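Long-range contacts in probable CoA-transferase alpha subunit (Rhodococcus jostii, PDB 6COJ), which probably acts on CoA thioesters as the alpha subunit of a CoA-transferase-family enzyme, here holding a spirolactone CoA thioester in its pocket: residues M115-G123 and F133-G141; E211-V220 and M240-G251. The protein carries 1 engineered substitution. All blocks are in the same frame, centred on the assembly; numbering follows the deposited sequence.

Contact 1 (M115-G123 and F133-G141); sequences MDAGMVKCG and FLPIRAGLG. Engineered in segment 115-123: Ala117 (natural residue Glu).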
loop_
_atom_site.group_PDB
_atom_site.type_symbol
_atom_site.label_atom_id
_atom_site.label_comp_id
_atom_site.label_asym_id
_atom_site.label_seq_id
_atom_site.Cartn_x
_atom_site.Cartn_y
_atom_site.Cartn_z
ATOM N N MET A 115 20.466 1.334 4.162
ATOM C CA MET A 115 19.312 1.308 5.050
ATOM C C MET A 115 18.653 -0.058 4.988
ATOM O O MET A 115 18.896 -0.847 4.072
ATOM C CB MET A 115 18.311 2.407 4.680
ATOM C CG MET A 115 17.603 2.172 3.353
ATOM S SD MET A 115 16.564 3.571 2.864
ATOM C CE MET A 115 17.651 4.393 1.689
ATOM N N ASP A 116 17.809 -0.340 5.980
ATOM C CA ASP A 116 17.020 -1.564 5.921
ATOM C C ASP A 116 16.169 -1.573 4.651
ATOM O O ASP A 116 15.697 -0.530 4.194
ATOM C CB ASP A 116 16.126 -1.677 7.154
ATOM C CG ASP A 116 15.173 -2.846 7.063
ATOM O OD1 ASP A 116 15.575 -3.978 7.419
ATOM O OD2 ASP A 116 14.029 -2.631 6.616
ATOM N N ALA A 117 15.995 -2.756 4.054
ATOM C CA ALA A 117 15.268 -2.823 2.790
ATOM C C ALA A 117 13.860 -2.237 2.898
ATOM O O ALA A 117 13.363 -1.628 1.948
ATOM C CB ALA A 117 15.237 -4.258 2.267
ATOM N N GLY A 118 13.204 -2.402 4.050
ATOM C CA GLY A 118 11.872 -1.835 4.211
ATOM C C GLY A 118 11.863 -0.328 4.287
ATOM O O GLY A 118 10.818 0.293 4.028
ATOM N N MET A 119 13.005 0.280 4.640
ATOM C CA MET A 119 13.090 1.731 4.689
ATOM C C MET A 119 13.057 2.349 3.300
ATOM O O MET A 119 12.611 3.491 3.151
ATOM C CB MET A 119 14.343 2.165 5.446
ATOM C CG MET A 119 14.285 1.851 6.935
ATOM S SD MET A 119 15.872 2.112 7.766
ATOM C CE MET A 119 16.088 3.881 7.579
ATOM N N VAL A 120 13.551 1.638 2.278
ATOM C CA VAL A 120 13.443 2.151 0.914
ATOM C C VAL A 120 11.980 2.322 0.530
ATOM O O VAL A 120 11.557 3.395 0.085
ATOM C CB VAL A 120 14.186 1.243 -0.081
ATOM C CG1 VAL A 120 14.032 1.799 -1.482
ATOM C CG2 VAL A 120 15.678 1.160 0.261
ATOM N N LYS A 121 11.191 1.259 0.683
ATOM C CA LYS A 121 9.764 1.334 0.393
ATOM C C LYS A 121 9.120 2.475 1.167
ATOM O O LYS A 121 8.356 3.277 0.610
ATOM C CB LYS A 121 9.115 -0.003 0.759
ATOM C CG LYS A 121 7.604 -0.015 0.602
ATOM C CD LYS A 121 7.000 -1.284 1.206
ATOM C CE LYS A 121 5.481 -1.248 1.092
ATOM N NZ LYS A 121 4.828 -2.491 1.570
ATOM N N CYS A 122 9.442 2.571 2.453
ATOM C CA CYS A 122 8.867 3.606 3.299
ATOM C C CYS A 122 9.211 5.002 2.784
ATOM O O CYS A 122 8.332 5.869 2.672
ATOM C CB CYS A 122 9.390 3.393 4.717
ATOM S SG CYS A 122 8.798 4.545 5.946
ATOM N N GLY A 123 10.488 5.238 2.471
ATOM C CA GLY A 123 10.887 6.550 1.987
ATOM C C GLY A 123 10.242 6.914 0.663
ATOM O O GLY A 123 9.898 8.077 0.429
ATOM N N PHE A 133 8.239 12.687 6.100
ATOM C CA PHE A 133 8.740 11.469 6.710
ATOM C C PHE A 133 7.574 10.512 6.885
ATOM O O PHE A 133 6.402 10.906 6.839
ATOM C CB PHE A 133 9.356 11.746 8.086
ATOM C CG PHE A 133 8.320 12.021 9.156
ATOM C CD1 PHE A 133 7.749 13.278 9.283
ATOM C CD2 PHE A 133 7.894 11.007 10.006
ATOM C CE1 PHE A 133 6.774 13.526 10.235
ATOM C CE2 PHE A 133 6.921 11.249 10.960
ATOM C CZ PHE A 133 6.360 12.508 11.079
ATOM N N LEU A 134 7.917 9.251 7.123
ATOM C CA LEU A 134 6.990 8.281 7.694
ATOM C C LEU A 134 7.721 7.542 8.804
ATOM O O LEU A 134 8.926 7.280 8.683
ATOM C CB LEU A 134 6.496 7.264 6.645
ATOM C CG LEU A 134 5.469 7.770 5.630
ATOM C CD1 LEU A 134 5.271 6.771 4.496
ATOM C CD2 LEU A 134 4.131 8.063 6.337
ATOM N N PRO A 135 7.041 7.217 9.896
ATOM C CA PRO A 135 7.694 6.501 10.992
ATOM C C PRO A 135 7.822 5.033 10.641
ATOM O O PRO A 135 6.983 4.462 9.941
ATOM C CB PRO A 135 6.708 6.665 12.152
ATOM C CG PRO A 135 5.356 6.757 11.451
ATOM C CD PRO A 135 5.628 7.528 10.193
ATOM N N ILE A 136 8.878 4.413 11.163
ATOM C CA ILE A 136 9.125 2.998 10.915
ATOM C C ILE A 136 9.998 2.470 12.040
ATOM O O ILE A 136 10.801 3.206 12.620
ATOM C CB ILE A 136 9.754 2.779 9.512
ATOM C CG1 ILE A 136 9.820 1.292 9.148
ATOM C CG2 ILE A 136 11.155 3.379 9.441
ATOM C CD1 ILE A 136 10.056 1.006 7.646
ATOM N N ARG A 137 9.809 1.194 12.377
ATOM C CA ARG A 137 10.622 0.568 13.411
ATOM C C ARG A 137 11.995 0.182 12.870
ATOM O O ARG A 137 13.012 0.375 13.551
ATOM C CB ARG A 137 9.901 -0.667 13.948
ATOM C CG ARG A 137 10.477 -1.207 15.233
ATOM C CD ARG A 137 9.618 -2.317 15.825
ATOM N NE ARG A 137 8.228 -2.172 15.431
ATOM C CZ ARG A 137 7.308 -1.637 16.214
ATOM N NH1 ARG A 137 6.047 -1.528 15.792
ATOM N NH2 ARG A 137 7.664 -1.186 17.411
ATOM N N ALA A 138 12.039 -0.357 11.647
ATOM C CA ALA A 138 13.290 -0.823 11.053
ATOM C C ALA A 138 14.347 0.271 11.075
ATOM O O ALA A 138 14.081 1.420 10.705
ATOM C CB ALA A 138 13.032 -1.252 9.604
ATOM N N GLY A 139 15.557 -0.103 11.495
ATOM C CA GLY A 139 16.644 0.847 11.628
ATOM C C GLY A 139 17.038 1.054 13.075
ATOM O O GLY A 139 18.224 1.204 13.384
ATOM N N LEU A 140 16.054 1.062 13.978
ATOM C CA LEU A 140 16.328 1.276 15.396
ATOM C C LEU A 140 17.308 0.239 15.915
ATOM O O LEU A 140 17.175 -0.959 15.641
ATOM C CB LEU A 140 15.039 1.170 16.205
ATOM C CG LEU A 140 14.038 2.313 16.178
ATOM C CD1 LEU A 140 12.816 1.864 16.948
ATOM C CD2 LEU A 140 14.609 3.588 16.804
ATOM N N GLY A 141 18.300 0.700 16.665
ATOM C CA GLY A 141 19.254 -0.190 17.286
ATOM C C GLY A 141 20.336 -0.728 16.378
ATOM O O GLY A 141 21.182 -1.501 16.853
#

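Contact 2 (E211-V220 and M240-G251); sequences EKRFVSVERV and MMVDGVVEAPNG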
loop_
_atom_site.group_PDB
_atom_site.type_symbol
_atom_site.label_atom_id
_atom_site.label_comp_id
_atom_site.label_asym_id
_atom_site.label_seq_id
_atom_site.Cartn_x
_atom_site.Cartn_y
_atom_site.Cartn_z
ATOM N N GLU A 211 10.154 13.460 -10.103
ATOM C CA GLU A 211 9.702 14.567 -10.941
ATOM C C GLU A 211 9.603 14.164 -12.410
ATOM O O GLU A 211 8.587 14.425 -13.064
ATOM C CB GLU A 211 10.674 15.731 -10.792
ATOM C CG GLU A 211 10.315 16.972 -11.577
ATOM C CD GLU A 211 9.108 17.696 -11.017
ATOM O OE1 GLU A 211 8.490 18.483 -11.766
ATOM O OE2 GLU A 211 8.787 17.473 -9.826
ATOM N N LYS A 212 10.650 13.537 -12.950
ATOM C CA LYS A 212 10.690 13.090 -14.341
ATOM C C LYS A 212 10.738 11.568 -14.367
ATOM O O LYS A 212 11.579 10.964 -13.699
ATOM C CB LYS A 212 11.942 13.618 -15.048
ATOM C CG LYS A 212 12.098 15.122 -15.081
ATOM C CD LYS A 212 13.453 15.479 -15.699
ATOM C CE LYS A 212 13.875 16.906 -15.392
ATOM N NZ LYS A 212 12.885 17.898 -15.889
ATOM N N ARG A 213 9.843 10.944 -15.132
ATOM C CA ARG A 213 9.644 9.505 -15.052
ATOM C C ARG A 213 9.782 8.890 -16.436
ATOM O O ARG A 213 9.037 9.247 -17.354
ATOM C CB ARG A 213 8.258 9.200 -14.483
ATOM C CG ARG A 213 8.130 9.417 -12.977
ATOM C CD ARG A 213 7.948 10.874 -12.590
ATOM N NE ARG A 213 6.779 11.478 -13.231
ATOM C CZ ARG A 213 5.545 11.407 -12.742
ATOM N NH1 ARG A 213 5.319 10.754 -11.612
ATOM N NH2 ARG A 213 4.548 11.997 -13.380
ATOM N N PHE A 214 10.717 7.956 -16.581
ATOM C CA PHE A 214 10.945 7.280 -17.851
ATOM C C PHE A 214 10.735 5.788 -17.664
ATOM O O PHE A 214 11.342 5.180 -16.776
ATOM C CB PHE A 214 12.340 7.608 -18.381
ATOM C CG PHE A 214 12.527 9.069 -18.590
ATOM C CD1 PHE A 214 11.947 9.697 -19.674
ATOM C CD2 PHE A 214 13.164 9.836 -17.625
ATOM C CE1 PHE A 214 12.059 11.053 -19.836
ATOM C CE2 PHE A 214 13.287 11.200 -17.785
ATOM C CZ PHE A 214 12.729 11.808 -18.892
ATOM N N VAL A 215 9.847 5.210 -18.474
ATOM C CA VAL A 215 9.573 3.776 -18.452
ATOM C C VAL A 215 10.000 3.199 -19.790
ATOM O O VAL A 215 9.562 3.672 -20.847
ATOM C CB VAL A 215 8.099 3.446 -18.145
ATOM C CG1 VAL A 215 7.150 4.077 -19.148
ATOM C CG2 VAL A 215 7.900 1.937 -18.099
ATOM N N SER A 216 10.890 2.218 -19.753
ATOM C CA SER A 216 11.132 1.401 -20.928
ATOM C C SER A 216 10.235 0.170 -20.840
ATOM O O SER A 216 9.938 -0.317 -19.748
ATOM C CB SER A 216 12.620 1.042 -21.062
ATOM O OG SER A 216 13.116 0.383 -19.907
ATOM N N VAL A 217 9.758 -0.301 -21.993
ATOM C CA VAL A 217 8.856 -1.449 -22.033
ATOM C C VAL A 217 9.326 -2.411 -23.112
ATOM O O VAL A 217 9.929 -2.004 -24.110
ATOM C CB VAL A 217 7.373 -1.068 -22.280
ATOM C CG1 VAL A 217 6.833 -0.251 -21.131
ATOM C CG2 VAL A 217 7.235 -0.310 -23.591
ATOM N N GLU A 218 9.029 -3.703 -22.919
ATOM C CA GLU A 218 9.363 -4.687 -23.946
ATOM C C GLU A 218 8.675 -4.382 -25.271
ATOM O O GLU A 218 9.240 -4.625 -26.345
ATOM C CB GLU A 218 8.991 -6.105 -23.506
ATOM C CG GLU A 218 9.750 -6.661 -22.319
ATOM C CD GLU A 218 11.212 -6.900 -22.658
ATOM O OE1 GLU A 218 12.060 -6.502 -21.835
ATOM O OE2 GLU A 218 11.503 -7.427 -23.751
ATOM N N ARG A 219 7.445 -3.884 -25.215
ATOM C CA ARG A 219 6.664 -3.618 -26.409
ATOM C C ARG A 219 5.670 -2.511 -26.091
ATOM O O ARG A 219 5.059 -2.499 -25.016
ATOM C CB ARG A 219 5.901 -4.875 -26.849
ATOM C CG ARG A 219 5.108 -4.707 -28.139
ATOM C CD ARG A 219 4.337 -5.973 -28.486
ATOM N NE ARG A 219 5.214 -7.130 -28.594
ATOM C CZ ARG A 219 5.745 -7.559 -29.736
ATOM N NH1 ARG A 219 5.494 -6.917 -30.873
ATOM N NH2 ARG A 219 6.537 -8.631 -29.741
ATOM N N VAL A 220 5.513 -1.587 -27.035
ATOM C CA VAL A 220 4.488 -0.558 -26.972
ATOM C C VAL A 220 3.304 -1.042 -27.791
ATOM O O VAL A 220 3.469 -1.475 -28.941
ATOM C CB VAL A 220 5.013 0.788 -27.502
ATOM C CG1 VAL A 220 3.877 1.802 -27.578
ATOM C CG2 VAL A 220 6.101 1.314 -26.604
ATOM N N MET A 240 -0.528 9.765 -15.349
ATOM C CA MET A 240 0.005 10.786 -14.450
ATOM C C MET A 240 1.316 10.384 -13.819
ATOM O O MET A 240 1.843 11.144 -12.995
ATOM C CB MET A 240 -0.943 11.025 -13.282
ATOM C CG MET A 240 -2.335 11.252 -13.673
ATOM S SD MET A 240 -3.254 11.879 -12.293
ATOM C CE MET A 240 -3.547 10.412 -11.333
ATOM N N MET A 241 1.819 9.195 -14.125
ATOM C CA MET A 241 3.015 8.677 -13.481
ATOM C C MET A 241 4.205 8.551 -14.416
ATOM O O MET A 241 5.257 8.058 -13.984
ATOM C CB MET A 241 2.710 7.312 -12.857
ATOM C CG MET A 241 1.596 7.374 -11.824
ATOM S SD MET A 241 0.942 5.765 -11.325
ATOM C CE MET A 241 2.305 5.106 -10.369
ATOM N N VAL A 242 4.079 8.979 -15.675
ATOM C CA VAL A 242 5.084 8.726 -16.702
ATOM C C VAL A 242 5.247 9.965 -17.566
ATOM O O VAL A 242 4.262 10.582 -17.983
ATOM C CB VAL A 242 4.662 7.530 -17.581
ATOM C CG1 VAL A 242 5.636 7.357 -18.755
ATOM C CG2 VAL A 242 4.574 6.267 -16.751
ATOM N N ASP A 243 6.496 10.308 -17.873
ATOM C CA ASP A 243 6.764 11.402 -18.796
ATOM C C ASP A 243 7.324 10.960 -20.136
ATOM O O ASP A 243 7.071 11.629 -21.137
ATOM C CB ASP A 243 7.680 12.443 -18.150
ATOM C CG ASP A 243 7.108 12.953 -16.852
ATOM O OD1 ASP A 243 6.048 13.615 -16.880
ATOM O OD2 ASP A 243 7.686 12.649 -15.796
ATOM N N GLY A 244 8.052 9.855 -20.183
ATOM C CA GLY A 244 8.533 9.329 -21.446
ATOM C C GLY A 244 8.457 7.820 -21.455
ATOM O O GLY A 244 8.657 7.160 -20.430
ATOM N N VAL A 245 8.165 7.281 -22.639
ATOM C CA VAL A 245 8.014 5.847 -22.868
ATOM C C VAL A 245 9.036 5.419 -23.911
ATOM O O VAL A 245 9.068 5.977 -25.013
ATOM C CB VAL A 245 6.594 5.513 -23.364
ATOM C CG1 VAL A 245 6.481 4.026 -23.721
ATOM C CG2 VAL A 245 5.559 5.907 -22.332
ATOM N N VAL A 246 9.852 4.419 -23.579
ATOM C CA VAL A 246 10.874 3.900 -24.485
ATOM C C VAL A 246 10.533 2.454 -24.817
ATOM O O VAL A 246 10.348 1.633 -23.913
ATOM C CB VAL A 246 12.278 3.983 -23.860
ATOM C CG1 VAL A 246 13.325 3.451 -24.842
ATOM C CG2 VAL A 246 12.604 5.417 -23.436
ATOM N N GLU A 247 10.460 2.135 -26.102
ATOM C CA GLU A 247 10.300 0.743 -26.506
ATOM C C GLU A 247 11.679 0.098 -26.555
ATOM O O GLU A 247 12.511 0.471 -27.386
ATOM C CB GLU A 247 9.594 0.636 -27.855
ATOM C CG GLU A 247 9.228 -0.786 -28.210
ATOM C CD GLU A 247 8.180 -0.857 -29.298
ATOM O OE1 GLU A 247 8.152 0.054 -30.153
ATOM O OE2 GLU A 247 7.375 -1.813 -29.286
ATOM N N ALA A 248 11.927 -0.864 -25.668
ATOM C CA ALA A 248 13.239 -1.498 -25.537
ATOM C C ALA A 248 13.065 -2.993 -25.340
ATOM O O ALA A 248 13.106 -3.505 -24.212
ATOM C CB ALA A 248 14.048 -0.872 -24.398
ATOM N N PRO A 249 12.871 -3.740 -26.429
ATOM C CA PRO A 249 12.820 -5.205 -26.333
ATOM C C PRO A 249 14.115 -5.757 -25.756
ATOM O O PRO A 249 15.211 -5.326 -26.123
ATOM C CB PRO A 249 12.622 -5.662 -27.784
ATOM C CG PRO A 249 12.246 -4.432 -28.549
ATOM C CD PRO A 249 12.781 -3.254 -27.813
ATOM N N ASN A 250 13.981 -6.709 -24.828
ATOM C CA ASN A 250 15.120 -7.253 -24.093
ATOM C C ASN A 250 15.837 -6.174 -23.292
ATOM O O ASN A 250 17.026 -6.311 -22.980
ATOM C CB ASN A 250 16.094 -8.025 -25.002
ATOM C CG ASN A 250 16.688 -9.256 -24.326
ATOM O OD1 ASN A 250 16.012 -9.952 -23.564
ATOM N ND2 ASN A 250 17.961 -9.538 -24.616
ATOM N N GLY A 251 15.111 -5.106 -22.945
ATOM C CA GLY A 251 15.681 -3.940 -22.297
ATOM C C GLY A 251 16.012 -4.118 -20.834
ATOM O O GLY A 251 16.554 -3.187 -20.227
HETATM O O HOH W 1 2.724 10.411 -10.308
HETATM O O HOH W 2 4.762 14.509 -15.009
HETATM O O HOH W 3 15.830 -0.218 -19.849
#

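Contact 1 (M115-G123 and F133-G141)
The capped start of helix 117-128, where Asp116 meets Ala138, leans on strand 133-136, outermost in this chain's small antiparallel sheet, and on the loop after it. Helix and strand run roughly antiparallel, their segment axes 9.0 Å apart. With its CG anti to the backbone N (chi1 173°), Asp116 turns its carboxylate back over the first helical turn, where OD2 accepts from Gly118 N at 2.7 Å, met from above the carboxylate plane. The same OD2 lies 3.4 Å from the methyl CB of Ala138. Replacing the carboxylate by an alanine's methyl is likely to leave Gly118 N without its cap and another protein's backbone without its bond to OD1. Farther along, the bent Met119 chain sets SD 3.5 Å from Ala138 O, a buried carbonyl with no polar partner in the model, and any CB on Gly139 would crowd that sulfur. Ile136 CD1 packs at 3.8 Å from Cys122 CB, while Cys122 SG reaches Leu134 CB at 3.6 Å. The engineered Ala117 (Glu in nature) points away from the strand and touches the bound CoA thioester. No hydrogen bond joins the two segments; sulfur and aliphatic packing meets across them, so the helix probably rests here by shape.

Contact 2 (E211-V220 and M240-G251)
Bends at chi2 (80°) and chi3 (57°) curl Arg213 against residues 240-243, and Asp243, its CG beside the backbone N (chi1 -56°), brings OD2 to meet it. The pair closes one end of neighbouring parallel strands 213-217 and 244-247 of the Rossmann-like sheet, joined by a beta-alpha-beta crossover whose connection holds helix 223-229 and short strand 235-237. Asp243 OD2 takes two donors: Arg213 NE at 3.0 Å, a salt bridge almost in the guanidinium plane, and Arg213 N at 2.8 Å, on the anti lone pair. The Met241 carbonyl carbon lies over the guanidinium centre, and NH2 reaches Met240 O at 2.9 Å, so the group is held both at its edge and on one face. The ladder runs Val215 N to Gly244 O, Val246 N to Val215 O, Val217 N to Val246 O, and Ala248 N to Val217 O. The Phe214 ring sits beside Gly244, where a CB would clash with CD1. On the other face Val215 CG1 packs 3.6 Å from Val242 CG1. Farther along, Glu218 OE2 accepts from Asn250 N at 2.8 Å, while its OE1 is hydrogen-bonded to Tyr261 OH and His183 NE2. Finally, Val220 N donates to Glu247 OE2 at 2.9 Å, nearly straight, from above the carboxylate plane.

Overall arrangement
Contact 1 closes before contact 2 opens, and the two sit on opposite sides of the chain's centre, with centres about 28 Å apart and nearest atoms about 12 Å apart. The seven-stranded parallel sheet connects them: helix 117-128 of contact 1 follows its outermost strand 111-114, whereas contact 2 pairs strand 213-217 with the opposite outermost strand, 244-247. Strand 133-136 belongs to a separate three-stranded antiparallel sheet, so contact 1 joins two parts of the fold and contact 2 builds one. Contact 1 lies by the ligand pocket and meets both a second copy of this subunit and the chain of another protein; contact 2 also meets such a chain, through Arg213 and Met240.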